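Local coordinates for protein galectin (Xenopus laevis, PDB 3WUC) that probably binds lactose and related beta-galactosides as a proto-type galectin, and is seen here with a galactose-glucose disaccharide in its sugar site, at residues Thr41-Arg53 with Thr62-Asp74. Sequence-based numbering, arbitrary orientation.
Sequences TDSRNLICHCNPR and TIVLNSKQNDVWD. With GAL (beta-D-galactopyranose), chain D; GLC (alpha-D-glucopyranose), chain C.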
loop_
_atom_site.group_PDB
_atom_site.type_symbol
_atom_site.label_atom_id
_atom_site.label_comp_id
_atom_site.label_asym_id
_atom_site.label_seq_id
_atom_site.Cartn_x
_atom_site.Cartn_y
_atom_site.Cartn_z
ATOM N N THR B 41 3.276 12.269 -22.324
ATOM C CA THR B 41 4.514 13.043 -22.152
ATOM C C THR B 41 4.292 14.397 -21.597
ATOM O O THR B 41 5.249 14.905 -20.942
ATOM C CB THR B 41 5.302 13.041 -23.497
ATOM O OG1 THR B 41 4.536 13.736 -24.457
ATOM C CG2 THR B 41 5.432 11.812 -24.035
ATOM N N ASP B 42 3.122 15.024 -21.744
ATOM C CA ASP B 42 2.693 16.290 -21.199
ATOM C C ASP B 42 1.226 16.398 -21.516
ATOM O O ASP B 42 0.583 15.444 -22.156
ATOM C CB ASP B 42 3.538 17.473 -21.843
ATOM C CG ASP B 42 3.437 17.520 -23.410
ATOM O OD1 ASP B 42 2.345 17.559 -23.924
ATOM O OD2 ASP B 42 4.445 17.459 -24.098
ATOM N N SER B 43 0.588 17.492 -21.164
ATOM C CA SER B 43 -0.845 17.601 -21.266
ATOM C C SER B 43 -1.342 17.665 -22.748
ATOM O O SER B 43 -2.516 17.403 -23.035
ATOM C CB SER B 43 -1.414 18.756 -20.457
ATOM O OG SER B 43 -0.998 19.965 -21.060
ATOM N N ARG B 44 -0.414 17.989 -23.631
ATOM C CA ARG B 44 -0.728 18.065 -25.051
ATOM C C ARG B 44 -0.545 16.757 -25.786
ATOM O O ARG B 44 -0.935 16.614 -26.967
ATOM C CB ARG B 44 0.136 19.168 -25.762
ATOM C CG ARG B 44 -0.153 20.513 -25.162
ATOM C CD ARG B 44 0.999 21.451 -25.525
ATOM N NE ARG B 44 1.395 21.269 -26.894
ATOM C CZ ARG B 44 0.773 21.787 -27.924
ATOM N NH1 ARG B 44 -0.226 22.654 -27.780
ATOM N NH2 ARG B 44 1.186 21.442 -29.116
ATOM N N ASN B 45 0.130 15.788 -25.183
ATOM C CA ASN B 45 0.542 14.564 -25.841
ATOM C C ASN B 45 0.297 13.434 -24.850
ATOM O O ASN B 45 1.189 13.065 -24.071
ATOM C CB ASN B 45 1.986 14.582 -26.272
ATOM C CG ASN B 45 2.203 15.605 -27.359
ATOM O OD1 ASN B 45 1.949 15.358 -28.527
ATOM N ND2 ASN B 45 2.502 16.806 -26.917
ATOM N N LEU B 46 -0.865 12.840 -25.049
ATOM C CA LEU B 46 -1.424 11.749 -24.181
ATOM C C LEU B 46 -1.434 10.441 -24.950
ATOM O O LEU B 46 -2.077 10.304 -25.983
ATOM C CB LEU B 46 -2.745 12.112 -23.658
ATOM C CG LEU B 46 -2.958 13.436 -22.858
ATOM C CD1 LEU B 46 -4.349 13.768 -22.442
ATOM C CD2 LEU B 46 -1.971 13.361 -21.669
ATOM N N ILE B 47 -0.764 9.414 -24.433
ATOM C CA ILE B 47 -0.859 8.064 -24.998
ATOM C C ILE B 47 -2.122 7.385 -24.492
ATOM O O ILE B 47 -2.606 6.505 -25.229
ATOM C CB ILE B 47 0.409 7.190 -24.715
ATOM C CG1 ILE B 47 0.558 6.043 -25.647
ATOM C CG2 ILE B 47 0.526 6.802 -23.235
ATOM C CD1 ILE B 47 0.929 6.473 -27.058
ATOM N N CYS B 48 -2.624 7.774 -23.319
ATOM C CA CYS B 48 -3.878 7.227 -22.855
ATOM C C CYS B 48 -4.609 8.213 -21.984
ATOM O O CYS B 48 -4.140 8.556 -20.906
ATOM C CB CYS B 48 -3.607 5.911 -22.118
ATOM S SG CYS B 48 -5.177 5.077 -21.631
ATOM N N HIS B 49 -5.744 8.700 -22.461
ATOM C CA HIS B 49 -6.716 9.466 -21.692
ATOM C C HIS B 49 -7.851 8.529 -21.357
ATOM O O HIS B 49 -8.458 8.025 -22.272
ATOM C CB HIS B 49 -7.231 10.611 -22.575
ATOM C CG HIS B 49 -8.478 11.322 -22.116
ATOM N ND1 HIS B 49 -8.545 12.193 -21.049
ATOM C CD2 HIS B 49 -9.716 11.394 -22.679
ATOM C CE1 HIS B 49 -9.733 12.740 -20.964
ATOM N NE2 HIS B 49 -10.460 12.282 -21.954
ATOM N N CYS B 50 -8.035 8.188 -20.075
ATOM C CA CYS B 50 -9.045 7.202 -19.616
ATOM C C CYS B 50 -10.083 8.012 -18.890
ATOM O O CYS B 50 -9.855 8.542 -17.828
ATOM C CB CYS B 50 -8.360 6.218 -18.685
ATOM S SG CYS B 50 -9.505 5.020 -18.004
ATOM N N ASN B 51 -11.271 8.106 -19.515
ATOM C CA ASN B 51 -12.257 9.021 -19.141
ATOM C C ASN B 51 -13.650 8.377 -18.868
ATOM O O ASN B 51 -14.556 8.417 -19.695
ATOM C CB ASN B 51 -12.372 10.119 -20.200
ATOM C CG ASN B 51 -13.287 11.307 -19.825
ATOM O OD1 ASN B 51 -13.906 11.880 -20.796
ATOM N ND2 ASN B 51 -13.443 11.683 -18.551
ATOM N N PRO B 52 -13.817 7.761 -17.705
ATOM C CA PRO B 52 -15.163 7.302 -17.418
ATOM C C PRO B 52 -16.153 8.456 -17.282
ATOM O O PRO B 52 -15.920 9.430 -16.615
ATOM C CB PRO B 52 -14.979 6.532 -16.098
ATOM C CG PRO B 52 -13.500 6.178 -15.984
ATOM C CD PRO B 52 -12.874 7.420 -16.643
ATOM N N ARG B 53 -17.285 8.343 -18.032
ATOM C CA ARG B 53 -18.330 9.347 -18.103
ATOM C C ARG B 53 -19.618 8.812 -17.510
ATOM O O ARG B 53 -20.191 7.842 -18.040
ATOM C CB ARG B 53 -18.636 9.707 -19.523
ATOM C CG ARG B 53 -17.391 10.429 -20.137
ATOM C CD ARG B 53 -17.437 10.537 -21.669
ATOM N NE ARG B 53 -16.298 11.337 -22.157
ATOM C CZ ARG B 53 -16.258 11.973 -23.346
ATOM N NH1 ARG B 53 -17.279 11.838 -24.232
ATOM N NH2 ARG B 53 -15.210 12.678 -23.650
ATOM N N THR B 62 -20.272 5.255 -19.491
ATOM C CA THR B 62 -19.421 4.741 -20.544
ATOM C C THR B 62 -17.993 5.259 -20.323
ATOM O O THR B 62 -17.872 6.436 -19.948
ATOM C CB THR B 62 -19.914 5.245 -21.920
ATOM O OG1 THR B 62 -21.220 4.692 -22.151
ATOM C CG2 THR B 62 -19.081 4.753 -23.007
ATOM N N ILE B 63 -17.027 4.355 -20.542
ATOM C CA ILE B 63 -15.617 4.745 -20.555
ATOM C C ILE B 63 -15.244 5.182 -21.950
ATOM O O ILE B 63 -15.342 4.420 -22.933
ATOM C CB ILE B 63 -14.693 3.635 -20.053
ATOM C CG1 ILE B 63 -15.144 3.140 -18.701
ATOM C CG2 ILE B 63 -13.287 4.157 -19.946
ATOM C CD1 ILE B 63 -14.367 1.962 -18.165
ATOM N N VAL B 64 -14.690 6.427 -22.063
ATOM C CA VAL B 64 -14.061 6.916 -23.252
ATOM C C VAL B 64 -12.555 6.869 -23.086
ATOM O O VAL B 64 -12.062 7.435 -22.056
ATOM C CB VAL B 64 -14.549 8.346 -23.579
ATOM C CG1 VAL B 64 -13.689 8.994 -24.635
ATOM C CG2 VAL B 64 -15.997 8.321 -24.064
ATOM N N LEU B 65 -11.867 6.204 -23.993
ATOM C CA LEU B 65 -10.406 6.263 -24.079
ATOM C C LEU B 65 -10.001 7.016 -25.355
ATOM O O LEU B 65 -10.604 6.883 -26.424
ATOM C CB LEU B 65 -9.754 4.900 -24.068
ATOM C CG LEU B 65 -10.039 3.918 -22.938
ATOM C CD1 LEU B 65 -9.273 2.695 -23.303
ATOM C CD2 LEU B 65 -9.721 4.395 -21.504
ATOM N N ASN B 66 -8.934 7.820 -25.246
ATOM C CA ASN B 66 -8.428 8.442 -26.470
ATOM C C ASN B 66 -6.960 8.726 -26.260
ATOM O O ASN B 66 -6.432 8.493 -25.184
ATOM C CB ASN B 66 -9.212 9.753 -26.771
ATOM C CG ASN B 66 -9.254 10.077 -28.250
ATOM O OD1 ASN B 66 -8.496 9.540 -29.064
ATOM N ND2 ASN B 66 -10.146 11.045 -28.568
ATOM N N SER B 67 -6.334 9.184 -27.327
ATOM C CA SER B 67 -4.990 9.738 -27.292
ATOM C C SER B 67 -5.046 11.179 -27.765
ATOM O O SER B 67 -5.988 11.625 -28.364
ATOM C CB SER B 67 -4.119 8.920 -28.208
ATOM O OG SER B 67 -4.669 8.780 -29.524
ATOM N N LYS B 68 -3.974 11.918 -27.480
ATOM C CA LYS B 68 -3.974 13.349 -27.902
ATOM C C LYS B 68 -2.535 13.591 -28.402
ATOM O O LYS B 68 -1.519 13.122 -27.815
ATOM C CB LYS B 68 -4.209 14.239 -26.705
ATOM C CG LYS B 68 -4.705 15.604 -27.093
ATOM C CD LYS B 68 -5.048 16.467 -25.891
ATOM C CE LYS B 68 -5.958 17.645 -26.254
ATOM N NZ LYS B 68 -6.153 18.621 -25.179
ATOM N N GLN B 69 -2.395 14.196 -29.614
ATOM C CA GLN B 69 -1.076 14.549 -30.138
ATOM C C GLN B 69 -1.039 15.967 -30.578
ATOM O O GLN B 69 -1.959 16.448 -31.241
ATOM C CB GLN B 69 -0.659 13.697 -31.275
ATOM C CG GLN B 69 -0.659 12.182 -30.984
ATOM C CD GLN B 69 -0.468 11.310 -32.295
ATOM O OE1 GLN B 69 0.597 11.289 -32.894
ATOM N NE2 GLN B 69 -1.441 10.475 -32.609
ATOM N N ASN B 70 -0.043 16.687 -30.093
ATOM C CA ASN B 70 0.060 18.126 -30.410
ATOM C C ASN B 70 -1.248 18.849 -30.080
ATOM O O ASN B 70 -1.705 19.750 -30.811
ATOM C CB ASN B 70 0.470 18.311 -31.897
ATOM C CG ASN B 70 1.665 17.448 -32.274
ATOM O OD1 ASN B 70 2.760 17.676 -31.743
ATOM N ND2 ASN B 70 1.486 16.493 -33.123
ATOM N N ASP B 71 -1.870 18.511 -28.938
ATOM C CA ASP B 71 -3.096 19.024 -28.473
ATOM C C ASP B 71 -4.358 18.810 -29.352
ATOM O O ASP B 71 -5.385 19.496 -29.173
ATOM C CB ASP B 71 -2.992 20.535 -28.136
ATOM C CG ASP B 71 -3.748 20.937 -26.881
ATOM O OD1 ASP B 71 -3.761 20.128 -25.884
ATOM O OD2 ASP B 71 -4.181 22.116 -26.764
ATOM N N VAL B 72 -4.291 17.764 -30.152
ATOM C CA VAL B 72 -5.427 17.369 -30.933
ATOM C C VAL B 72 -5.835 15.911 -30.591
ATOM O O VAL B 72 -4.994 15.016 -30.638
ATOM C CB VAL B 72 -5.095 17.404 -32.376
ATOM C CG1 VAL B 72 -6.269 17.070 -33.228
ATOM C CG2 VAL B 72 -4.704 18.825 -32.706
ATOM N N TRP B 73 -7.082 15.775 -30.286
ATOM C CA TRP B 73 -7.617 14.423 -29.935
ATOM C C TRP B 73 -7.725 13.531 -31.171
ATOM O O TRP B 73 -7.981 14.015 -32.272
ATOM C CB TRP B 73 -8.972 14.561 -29.338
ATOM C CG TRP B 73 -9.062 15.224 -28.005
ATOM C CD1 TRP B 73 -9.587 16.435 -27.726
ATOM C CD2 TRP B 73 -8.579 14.709 -26.752
ATOM N NE1 TRP B 73 -9.493 16.740 -26.413
ATOM C CE2 TRP B 73 -8.859 15.675 -25.777
ATOM C CE3 TRP B 73 -7.922 13.518 -26.377
ATOM C CZ2 TRP B 73 -8.563 15.484 -24.384
ATOM C CZ3 TRP B 73 -7.574 13.364 -25.001
ATOM C CH2 TRP B 73 -7.864 14.352 -24.064
ATOM N N ASP B 74 -7.491 12.239 -30.971
ATOM C CA ASP B 74 -7.542 11.209 -32.035
ATOM C C ASP B 74 -8.982 10.614 -31.927
ATOM O O ASP B 74 -9.880 11.300 -31.512
ATOM C CB ASP B 74 -6.426 10.194 -31.897
ATOM C CG ASP B 74 -4.991 10.808 -32.080
ATOM O OD1 ASP B 74 -4.829 11.522 -33.103
ATOM O OD2 ASP B 74 -4.013 10.603 -31.251
HETATM C C1 GAL D . -13.939 15.661 -25.572
HETATM C C2 GAL D . -13.819 16.206 -24.173
HETATM C C3 GAL D . -12.399 16.077 -23.671
HETATM C C4 GAL D . -11.930 14.638 -23.854
HETATM C C5 GAL D . -12.155 14.228 -25.327
HETATM C C6 GAL D . -11.732 12.788 -25.533
HETATM O O2 GAL D . -14.133 17.619 -24.258
HETATM O O3 GAL D . -12.265 16.592 -22.375
HETATM O O4 GAL D . -12.597 13.767 -22.906
HETATM O O5 GAL D . -13.542 14.322 -25.608
HETATM O O6 GAL D . -11.994 12.328 -26.849
HETATM C C1 GLC C . -17.775 15.140 -29.223
HETATM C C2 GLC C . -17.509 13.882 -28.381
HETATM C C3 GLC C . -16.908 14.353 -27.050
HETATM C C4 GLC C . -15.693 15.280 -27.168
HETATM C C5 GLC C . -16.027 16.447 -28.111
HETATM C C6 GLC C . -14.764 17.256 -28.429
HETATM O O1 GLC C . -18.776 15.824 -28.512
HETATM O O2 GLC C . -18.722 13.204 -28.135
HETATM O O3 GLC C . -16.471 13.146 -26.383
HETATM O O4 GLC C . -15.332 15.758 -25.850
HETATM O O5 GLC C . -16.610 15.941 -29.339
HETATM O O6 GLC C . -13.564 16.621 -28.971
HETATM O O HOH W 1 -5.672 17.377 -22.830
HETATM O O HOH W 2 -3.390 20.751 -23.179
HETATM O O HOH W 3 2.996 19.130 -28.756
#
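Arg53 reaches over Val64 to the bound sugar from the end of an antiparallel strand pair with a beta bulge between Leu46 and His49. Its CB lies 3.4 Å from Thr62 O, with CG also near that oxygen, and CD rests on Val64 CG2 at 3.6 Å. The extended chain (chi3 175°) carries the guanidinium out past Val64 to the sugar, with CG2 under the rim of one face and CZ near that methyl and glucose O3. In the guanidinium plane NE and NH2 both grip Asn51 OD1, NE at 2.8 Å; NH2 also donates to galactose O4, and NH1 to glucose O3 at 2.6 Å. Asn51 ND2, bonded to Phe35 O, helps fix the amide. Arginine suits the place because its planar N-H groups meet several oxygens; NH1 also forms a salt bridge with Asp59. His49, its ND1 bonded to Asp38, shares a hydrogen bond between NE2 and galactose O4 at 2.8 Å. The imidazole has Trp73 CH2 over its centre, the ring planes 45° apart. Tryptophan offers the apolar sugar carbons a broad surface: galactose C5 sits over one indole face, and Lys68 CE lies near the rim of the other. Asn66 ND2 donates almost straight to galactose O6 (2.8 Å, 168°). Polar side chains around O4 and O6, with tryptophan beneath the sugar, form the galactose-recognition site characteristic of the galectin beta-sandwich.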